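Local coordinates for protein putative hydroxymethylglutaryl-CoA synthase (Streptococcus mutans, PDB 3SQZ) that probably catalyses formation of hydroxymethylglutaryl-CoA as a thiolase-fold acyltransferase, and here holds coenzyme A, at residues A[44-49]-A[75-80]; A[87-92]-A[189-194]; A[173-178]-A[308-313]. All coordinates share one frame; numbering follows the deposited sequence. Where two conformers were deposited one is given.

Interaction 1. Residues A[44-49]-A[75-80]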
loop_
_atom_site.group_PDB
_atom_site.type_symbol
_atom_site.label_atom_id
_atom_site.label_comp_id
_atom_site.label_asym_id
_atom_site.label_seq_id
_atom_site.Cartn_x
_atom_site.Cartn_y
_atom_site.Cartn_z
ATOM N N PHE A 44 2.759 1.759 9.265
ATOM C CA PHE A 44 3.387 1.052 8.164
ATOM C C PHE A 44 4.373 0.030 8.681
ATOM O O PHE A 44 5.170 0.326 9.568
ATOM C CB PHE A 44 4.127 2.007 7.219
ATOM C CG PHE A 44 4.818 1.296 6.090
ATOM C CD1 PHE A 44 4.070 0.663 5.107
ATOM C CD2 PHE A 44 6.203 1.222 6.025
ATOM C CE1 PHE A 44 4.688 -0.018 4.075
ATOM C CE2 PHE A 44 6.823 0.544 4.992
ATOM C CZ PHE A 44 6.067 -0.078 4.017
ATOM N N THR A 45 4.332 -1.165 8.115
ATOM C CA THR A 45 5.299 -2.230 8.394
ATOM C C THR A 45 5.784 -2.799 7.061
ATOM O O THR A 45 4.966 -3.036 6.176
ATOM C CB THR A 45 4.665 -3.378 9.255
ATOM O OG1 THR A 45 4.306 -2.874 10.549
ATOM C CG2 THR A 45 5.619 -4.565 9.430
ATOM N N SER A 46 7.077 -3.056 6.937
ATOM C CA SER A 46 7.578 -3.829 5.816
ATOM C C SER A 46 8.299 -5.055 6.357
ATOM O O SER A 46 8.301 -5.294 7.562
ATOM C CB SER A 46 8.456 -2.974 4.904
ATOM O OG SER A 46 8.737 -3.647 3.694
ATOM N N SER A 47 8.870 -5.850 5.459
ATOM C CA SER A 47 9.630 -7.017 5.864
ATOM C C SER A 47 11.025 -6.605 6.343
ATOM O O SER A 47 11.400 -5.423 6.299
ATOM C CB SER A 47 9.719 -8.003 4.707
ATOM O OG SER A 47 10.207 -7.344 3.561
ATOM N N GLN A 48 11.793 -7.584 6.807
ATOM C CA GLN A 48 13.063 -7.311 7.473
ATOM C C GLN A 48 14.282 -7.464 6.564
ATOM O O GLN A 48 15.411 -7.357 7.033
ATOM C CB GLN A 48 13.215 -8.216 8.698
ATOM C CG GLN A 48 12.050 -8.153 9.671
ATOM C CD GLN A 48 11.797 -6.765 10.226
ATOM O OE1 GLN A 48 10.650 -6.297 10.273
ATOM N NE2 GLN A 48 12.849 -6.110 10.675
ATOM N N TYR A 49 14.046 -7.708 5.279
ATOM C CA TYR A 49 15.112 -7.949 4.305
ATOM C C TYR A 49 14.957 -7.003 3.121
ATOM O O TYR A 49 13.849 -6.559 2.804
ATOM C CB TYR A 49 15.051 -9.383 3.780
ATOM C CG TYR A 49 15.203 -10.451 4.827
ATOM C CD1 TYR A 49 16.458 -10.908 5.216
ATOM C CD2 TYR A 49 14.084 -11.016 5.417
ATOM C CE1 TYR A 49 16.591 -11.902 6.164
ATOM C CE2 TYR A 49 14.205 -12.009 6.370
ATOM C CZ TYR A 49 15.458 -12.451 6.740
ATOM O OH TYR A 49 15.556 -13.449 7.691
ATOM N N ALA A 75 15.860 0.017 -4.133
ATOM C CA ALA A 75 15.851 -1.218 -3.368
ATOM C C ALA A 75 14.419 -1.683 -3.187
ATOM O O ALA A 75 13.483 -0.894 -3.308
ATOM C CB ALA A 75 16.519 -1.004 -2.009
ATOM N N LEU A 76 14.251 -2.963 -2.878
ATOM C CA LEU A 76 12.941 -3.612 -2.735
ATOM C C LEU A 76 12.896 -4.392 -1.427
ATOM O O LEU A 76 13.853 -5.106 -1.144
ATOM C CB LEU A 76 12.740 -4.639 -3.856
ATOM C CG LEU A 76 13.068 -4.250 -5.295
ATOM C CD1 LEU A 76 12.877 -5.455 -6.211
ATOM C CD2 LEU A 76 12.202 -3.089 -5.745
ATOM N N SER A 77 11.787 -4.345 -0.697
ATOM C CA SER A 77 11.622 -5.219 0.452
ATOM C C SER A 77 11.340 -6.647 0.012
ATOM O O SER A 77 10.540 -6.881 -0.896
ATOM C CB SER A 77 10.473 -4.754 1.338
ATOM O OG SER A 77 10.794 -3.515 1.945
ATOM N N ILE A 78 11.976 -7.595 0.694
ATOM C CA ILE A 78 11.803 -9.018 0.431
ATOM C C ILE A 78 11.262 -9.672 1.690
ATOM O O ILE A 78 11.784 -9.457 2.785
ATOM C CB ILE A 78 13.142 -9.672 0.016
ATOM C CG1 ILE A 78 13.625 -9.102 -1.324
ATOM C CG2 ILE A 78 13.020 -11.196 -0.029
ATOM C CD1 ILE A 78 12.650 -9.275 -2.473
ATOM N N ALA A 79 10.204 -10.463 1.530
ATOM C CA ALA A 79 9.561 -11.144 2.650
ATOM C C ALA A 79 9.868 -12.636 2.626
ATOM O O ALA A 79 9.749 -13.273 1.582
ATOM C CB ALA A 79 8.058 -10.939 2.600
ATOM N N PRO A 80 10.252 -13.203 3.780
ATOM C CA PRO A 80 10.390 -14.654 3.899
ATOM C C PRO A 80 9.007 -15.284 4.025
ATOM O O PRO A 80 8.013 -14.588 4.224
ATOM C CB PRO A 80 11.146 -14.809 5.214
ATOM C CG PRO A 80 10.614 -13.681 6.047
ATOM C CD PRO A 80 10.412 -12.530 5.081
#
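S77 OG has two partners: it donates to S46 OG at 2.7 Å and accepts from the guanidinium of R373. S46 OG in turn donates to the backbone oxygen of A189, making a short relay from a charged side chain, through two buried hydroxyls, to the neighbouring strand. S46 can meet S77 because its OG stands anti to the backbone N (chi1 -169°), reaching from 44-49 to 75-80. A second hydroxyl, S47 OG, donates to I78 O at 2.7 Å, coming down almost perpendicular to the carbonyl plane (82° out of it), and it also lies 3.4 Å from S77 CB. The backbones join where I78 N donates to Y49 O at 3.0 Å; S77 CA adds a CH...O contact to this oxygen. Beyond the polar centre, the Y49 ring crosses P80 at about a right angle, its CE2 4.0 Å from P80 CG. I78 O sits at an edge of the same ring, near its plane, while the phenol end is held by the backbone N of Q403. A79 CB touches S47 CB at 4.0 Å. The chain passes from strand 37-45 of the large mixed sheet into the small three-stranded sheet, in which strand 49-52 runs antiparallel to strand 75-78. Helix 378-385 closes over I78 and P80 through Y381, F385 and I384, and strand 188-198 lies against S47 and A79 through A189.

Interaction 2. Residues A[87-92]-A[189-194]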
loop_
_atom_site.group_PDB
_atom_site.type_symbol
_atom_site.label_atom_id
_atom_site.label_comp_id
_atom_site.label_asym_id
_atom_site.label_seq_id
_atom_site.Cartn_x
_atom_site.Cartn_y
_atom_site.Cartn_z
ATOM N N THR A 87 0.694 -11.196 8.778
ATOM C CA THR A 87 1.654 -10.701 9.756
ATOM C C THR A 87 2.051 -9.258 9.477
ATOM O O THR A 87 2.198 -8.467 10.406
ATOM C CB THR A 87 2.884 -11.605 9.853
ATOM O OG1 THR A 87 3.503 -11.691 8.572
ATOM C CG2 THR A 87 2.473 -12.998 10.293
ATOM N N LEU A 88 2.218 -8.907 8.204
ATOM C CA LEU A 88 2.515 -7.520 7.862
ATOM C C LEU A 88 1.342 -6.619 8.252
ATOM O O LEU A 88 1.548 -5.532 8.803
ATOM C CB LEU A 88 2.853 -7.378 6.378
ATOM C CG LEU A 88 4.163 -8.037 5.938
ATOM C CD1 LEU A 88 4.257 -8.029 4.426
ATOM C CD2 LEU A 88 5.380 -7.363 6.573
ATOM N N ALA A 89 0.117 -7.070 7.977
ATOM C CA ALA A 89 -1.068 -6.282 8.312
ATOM C C ALA A 89 -1.156 -6.067 9.826
ATOM O O ALA A 89 -1.355 -4.940 10.298
ATOM C CB ALA A 89 -2.325 -6.949 7.786
ATOM N N ALA A 90 -0.971 -7.136 10.598
ATOM C CA ALA A 90 -1.034 -7.024 12.048
ATOM C C ALA A 90 0.080 -6.118 12.570
ATOM O O ALA A 90 -0.139 -5.332 13.487
ATOM C CB ALA A 90 -0.965 -8.400 12.694
ATOM N N GLY A 91 1.281 -6.232 12.001
ATOM C CA GLY A 91 2.381 -5.365 12.388
ATOM C C GLY A 91 2.061 -3.901 12.145
ATOM O O GLY A 91 2.335 -3.045 12.989
ATOM N N SER A 92 1.469 -3.596 10.994
ATOM C CA SER A 92 1.190 -2.200 10.673
ATOM C C SER A 92 0.153 -1.615 11.632
ATOM O O SER A 92 0.249 -0.458 12.024
ATOM C CB SER A 92 0.789 -2.030 9.198
ATOM O OG SER A 92 -0.459 -2.631 8.880
ATOM N N ALA A 189 7.129 -5.580 -0.600
ATOM C CA ALA A 189 6.301 -6.138 0.464
ATOM C C ALA A 189 6.022 -5.066 1.499
ATOM O O ALA A 189 6.920 -4.302 1.855
ATOM C CB ALA A 189 6.998 -7.314 1.120
ATOM N N GLY A 190 4.790 -5.007 2.001
ATOM C CA GLY A 190 4.492 -4.088 3.077
ATOM C C GLY A 190 3.011 -3.963 3.329
ATOM O O GLY A 190 2.183 -4.447 2.549
ATOM N N SER A 191 2.685 -3.305 4.433
ATOM C CA SER A 191 1.297 -3.058 4.800
ATOM C C SER A 191 1.147 -1.678 5.400
ATOM O O SER A 191 1.934 -1.271 6.260
ATOM C CB SER A 191 0.806 -4.082 5.825
ATOM O OG SER A 191 -0.519 -3.777 6.254
ATOM N N ILE A 192 0.101 -0.986 4.961
ATOM C CA ILE A 192 -0.368 0.251 5.559
ATOM C C ILE A 192 -1.597 -0.048 6.411
ATOM O O ILE A 192 -2.487 -0.788 5.980
ATOM C CB ILE A 192 -0.754 1.267 4.460
ATOM C CG1 ILE A 192 0.509 1.824 3.789
ATOM C CG2 ILE A 192 -1.647 2.371 5.018
ATOM C CD1 ILE A 192 1.227 2.896 4.574
ATOM N N ALA A 193 -1.632 0.496 7.621
ATOM C CA ALA A 193 -2.827 0.463 8.466
ATOM C C ALA A 193 -3.351 1.884 8.602
ATOM O O ALA A 193 -2.577 2.808 8.841
ATOM C CB ALA A 193 -2.496 -0.102 9.837
ATOM N N MET A 194 -4.660 2.061 8.457
ATOM C CA MET A 194 -5.294 3.361 8.641
ATOM C C MET A 194 -6.433 3.223 9.634
ATOM O O MET A 194 -7.292 2.353 9.479
ATOM C CB MET A 194 -5.798 3.917 7.305
ATOM C CG MET A 194 -4.655 4.289 6.380
ATOM S SD MET A 194 -5.124 4.775 4.710
ATOM C CE MET A 194 -5.605 3.189 4.035
#
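S191 and S92 meet hydroxyl to hydroxyl: S191 OG donates to S92 OG at 2.9 Å, and S92 OG donates in turn to A89 O, one turn earlier in the helix, also at 2.9 Å. Both oxygens are therefore used although they are buried. The S92 oxygen is placed between the backbone N and the carbonyl carbon (chi1 67°), which turns it back toward that helical carbonyl. Packing is tight around this pair. S92 CB sits 3.2 Å from S191 O, A193 CB comes within 3.4 Å of S92 OG, and S191 OG lies 3.3 Å from A89 CA. With serines and alanines at the closest part, the axes of helix 87-92 and strand 189-194 approach to 7.0 Å, crossing at -41°. This is a helix laid on the mixed sheet of the thiolase fold, resting also on T45 of strand 37-45 and S172 of strand 166-175, the strands on either side of 188-198. Toward A189 the fit is slacker: L88 CD1 stays 4.4 Å from A189 CB and 3.9 Å from G190 N, and these contacts are purely van der Waals. The helix face turned from the strand, with A90, is covered by F407 of strand 407-413.

Interaction 3. Residues A[173-178]-A[308-313]. With COA (coenzyme A), chain D.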
loop_
_atom_site.group_PDB
_atom_site.type_symbol
_atom_site.label_atom_id
_atom_site.label_comp_id
_atom_site.label_asym_id
_atom_site.label_seq_id
_atom_site.Cartn_x
_atom_site.Cartn_y
_atom_site.Cartn_z
ATOM N N ASP A 173 0.273 -6.448 1.190
ATOM C CA ASP A 173 0.555 -7.208 -0.023
ATOM C C ASP A 173 2.033 -7.544 -0.133
ATOM O O ASP A 173 2.902 -6.844 0.415
ATOM C CB ASP A 173 0.133 -6.420 -1.272
ATOM C CG ASP A 173 -1.311 -6.683 -1.686
ATOM O OD1 ASP A 173 -2.083 -5.707 -1.799
ATOM O OD2 ASP A 173 -1.653 -7.857 -1.943
ATOM N N ILE A 174 2.297 -8.611 -0.883
ATOM C CA ILE A 174 3.643 -8.989 -1.272
ATOM C C ILE A 174 3.633 -9.115 -2.787
ATOM O O ILE A 174 2.956 -9.987 -3.346
ATOM C CB ILE A 174 4.068 -10.302 -0.608
ATOM C CG1 ILE A 174 4.156 -10.094 0.905
ATOM C CG2 ILE A 174 5.406 -10.773 -1.163
ATOM C CD1 ILE A 174 4.294 -11.367 1.694
ATOM N N ALA A 175 4.359 -8.213 -3.445
ATOM C CA ALA A 175 4.420 -8.186 -4.896
ATOM C C ALA A 175 5.539 -9.110 -5.351
ATOM O O ALA A 175 6.718 -8.850 -5.113
ATOM C CB ALA A 175 4.625 -6.774 -5.395
ATOM N N LYS A 176 5.141 -10.202 -5.998
ATOM C CA LYS A 176 6.028 -11.303 -6.335
ATOM C C LYS A 176 5.756 -11.672 -7.789
ATOM O O LYS A 176 4.650 -12.123 -8.117
ATOM C CB LYS A 176 5.730 -12.468 -5.381
ATOM C CG LYS A 176 6.600 -13.689 -5.542
ATOM C CD LYS A 176 6.331 -14.727 -4.450
ATOM C CE LYS A 176 6.713 -14.196 -3.074
ATOM N NZ LYS A 176 6.492 -15.199 -1.991
ATOM N N TYR A 177 6.746 -11.476 -8.660
ATOM C CA TYR A 177 6.539 -11.613 -10.099
ATOM C C TYR A 177 7.272 -12.799 -10.708
ATOM O O TYR A 177 6.836 -13.329 -11.728
ATOM C CB TYR A 177 6.961 -10.351 -10.839
ATOM C CG TYR A 177 6.052 -9.154 -10.689
ATOM C CD1 TYR A 177 5.179 -8.787 -11.708
ATOM C CD2 TYR A 177 6.098 -8.365 -9.554
ATOM C CE1 TYR A 177 4.383 -7.665 -11.589
ATOM C CE2 TYR A 177 5.301 -7.252 -9.420
ATOM C CZ TYR A 177 4.448 -6.900 -10.438
ATOM O OH TYR A 177 3.670 -5.771 -10.290
ATOM N N GLY A 178 8.400 -13.187 -10.116
ATOM C CA GLY A 178 9.148 -14.336 -10.588
ATOM C C GLY A 178 10.542 -14.014 -11.095
ATOM O O GLY A 178 10.802 -12.950 -11.668
ATOM N N ILE A 308 11.406 0.558 -1.066
ATOM C CA ILE A 308 10.533 -0.550 -0.690
ATOM C C ILE A 308 10.016 -1.353 -1.880
ATOM O O ILE A 308 9.834 -2.569 -1.783
ATOM C CB ILE A 308 9.335 -0.011 0.132
ATOM C CG1 ILE A 308 9.851 0.471 1.488
ATOM C CG2 ILE A 308 8.218 -1.055 0.278
ATOM C CD1 ILE A 308 8.927 1.402 2.199
ATOM N N GLY A 309 9.784 -0.684 -3.003
ATOM C CA GLY A 309 9.209 -1.351 -4.153
ATOM C C GLY A 309 7.694 -1.307 -4.140
ATOM O O GLY A 309 7.080 -0.483 -3.461
ATOM N N ASN A 310 7.094 -2.208 -4.905
ATOM C CA ASN A 310 5.648 -2.275 -5.080
ATOM C C ASN A 310 5.004 -3.011 -3.915
ATOM O O ASN A 310 5.414 -4.122 -3.581
ATOM C CB ASN A 310 5.403 -3.036 -6.386
ATOM C CG ASN A 310 3.967 -3.001 -6.857
ATOM O OD1 ASN A 310 3.085 -2.427 -6.217
ATOM N ND2 ASN A 310 3.734 -3.608 -8.013
ATOM N N ILE A 311 3.985 -2.401 -3.307
ATOM C CA ILE A 311 3.214 -3.078 -2.266
ATOM C C ILE A 311 1.734 -3.156 -2.628
ATOM O O ILE A 311 0.868 -3.271 -1.758
ATOM C CB ILE A 311 3.468 -2.501 -0.842
ATOM C CG1 ILE A 311 2.899 -1.086 -0.672
ATOM C CG2 ILE A 311 4.966 -2.556 -0.524
ATOM C CD1 ILE A 311 2.875 -0.626 0.776
ATOM N N TYR A 312 1.460 -3.128 -3.931
ATOM C CA TYR A 312 0.105 -3.306 -4.446
ATOM C C TYR A 312 -0.909 -2.384 -3.738
ATOM O O TYR A 312 -0.809 -1.152 -3.877
ATOM C CB TYR A 312 -0.314 -4.783 -4.421
ATOM C CG TYR A 312 0.420 -5.745 -5.355
ATOM C CD1 TYR A 312 0.962 -5.337 -6.579
ATOM C CD2 TYR A 312 0.501 -7.096 -5.026
ATOM C CE1 TYR A 312 1.578 -6.263 -7.429
ATOM C CE2 TYR A 312 1.098 -8.011 -5.857
ATOM C CZ TYR A 312 1.637 -7.598 -7.058
ATOM O OH TYR A 312 2.242 -8.501 -7.901
ATOM N N THR A 313 -1.875 -2.938 -3.000
ATOM C CA THR A 313 -2.932 -2.112 -2.410
ATOM C C THR A 313 -2.417 -0.962 -1.559
ATOM O O THR A 313 -3.044 0.091 -1.492
ATOM C CB THR A 313 -3.919 -2.939 -1.542
ATOM O OG1 THR A 313 -3.215 -3.580 -0.468
ATOM C CG2 THR A 313 -4.691 -3.961 -2.386
HETATM N N1A COA D . 19.027 4.041 -18.481
HETATM C C2A COA D . 17.891 4.681 -18.131
HETATM N N3A COA D . 16.662 4.093 -18.375
HETATM C C4A COA D . 16.609 2.869 -18.966
HETATM C C5A COA D . 17.778 2.202 -19.332
HETATM C C6A COA D . 18.971 2.773 -19.094
HETATM N N6A COA D . 20.181 2.098 -19.458
HETATM N N7A COA D . 17.435 1.003 -19.900
HETATM C C8A COA D . 16.101 0.906 -19.902
HETATM N N9A COA D . 15.599 2.101 -19.328
HETATM C C1B COA D . 14.205 2.367 -18.999
HETATM C C2B COA D . 13.152 2.962 -19.974
HETATM O O2B COA D . 13.340 3.657 -21.123
HETATM C C3B COA D . 11.939 3.051 -19.066
HETATM O O3B COA D . 11.294 4.205 -18.694
HETATM P P3B COA D . 10.353 4.975 -19.648
HETATM O O7A COA D . 8.985 4.205 -19.741
HETATM O O8A COA D . 10.161 6.363 -18.960
HETATM O O9A COA D . 10.996 5.113 -21.004
HETATM C C4B COA D . 12.129 1.872 -18.190
HETATM O O4B COA D . 13.498 2.034 -17.768
HETATM C C5B COA D . 11.436 0.561 -18.341
HETATM O O5B COA D . 11.971 0.017 -19.518
HETATM P P1A COA D . 11.455 -1.381 -20.048
HETATM O O1A COA D . 9.889 -1.336 -20.258
HETATM O O2A COA D . 12.171 -1.733 -21.337
HETATM O O3A COA D . 11.805 -2.429 -18.901
HETATM P P2A COA D . 11.137 -3.863 -18.756
HETATM O O4A COA D . 10.806 -4.480 -20.165
HETATM O O5A COA D . 12.079 -4.772 -18.000
HETATM O O6A COA D . 9.772 -3.714 -17.935
HETATM C CBP COA D . 8.224 -2.810 -16.295
HETATM C CCP COA D . 9.561 -2.703 -16.985
HETATM C CDP COA D . 7.143 -2.659 -17.311
HETATM C CEP COA D . 8.079 -1.728 -15.252
HETATM C CAP COA D . 8.162 -4.163 -15.643
HETATM O OAP COA D . 8.967 -4.238 -14.537
HETATM C C9P COA D . 6.746 -4.598 -15.320
HETATM O O9P COA D . 5.962 -4.993 -16.178
HETATM N N8P COA D . 6.382 -4.568 -13.892
HETATM C C7P COA D . 5.017 -4.795 -13.457
HETATM C C6P COA D . 4.076 -3.651 -13.771
HETATM C C5P COA D . 2.678 -3.839 -13.179
HETATM O O5P COA D . 2.490 -4.569 -12.234
HETATM N N4P COA D . 1.596 -3.056 -13.713
HETATM C C3P COA D . 0.264 -3.137 -13.095
HETATM C C2P COA D . -0.206 -1.918 -12.351
HETATM S S1P COA D . 0.003 -0.373 -13.175
HETATM O O HOH W 1 2.409 -11.025 -6.777
#
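Y177 OH donates to the pantetheine carbonyl O5P of coenzyme A at 2.6 Å, the oxygen lying in plane at the ring edge. Y177 belongs to the coenzyme A pocket, and this contact forms part of its wall. N310, predicted to bind hydroxymethylglutaryl-CoA, brings ND2 near that plane, 3.1 Å from the same hydroxyl. Y312 OH lies over a face of the Y177 ring, while Y177 OH sits at the edge of the Y312 ring. A175 CB presses on a face of Y312, 3.7 Å from the centroid, in a CH-pi contact. A water joins Y312 OH (2.8 Å) to K176 N (3.0 Å). Further out, N310 CG lies anti to the backbone N (chi1 -170°), which leaves ND2 facing Y177 while OD1 accepts from Y312 N at 2.9 Å in an Asx turn. D173 OD1 takes T313 OG1 (2.8 Å) and T313 N (3.0 Å) from opposite faces of its carboxylate, while OD2 is held by S114, T112 and the backbone N of E113, a predicted proton donor/acceptor. The contact joins the end of strand 166-175, beside strand 188-198, to the loop between helices 305-308 and 315-326.

From the N terminus, interaction 1 comes first, closing a loop of 25 residues that runs through strand 49-52 and two helices before returning at strand 75-78. Interaction 2 opens next, with helix 85-94, and spans 96 residues to strand 188-198. Interaction 3 begins within that span, at 173-178, and ends far beyond it at 308-313, so interactions 2 and 3 cross while interaction 1 precedes both. All three converge on the large sheet, where T45 O meets S191 N and G190 N meets D173 O. S77 N also bonds I308 O, bringing the 308-313 loop, from the later half of the chain, against strand 75-78.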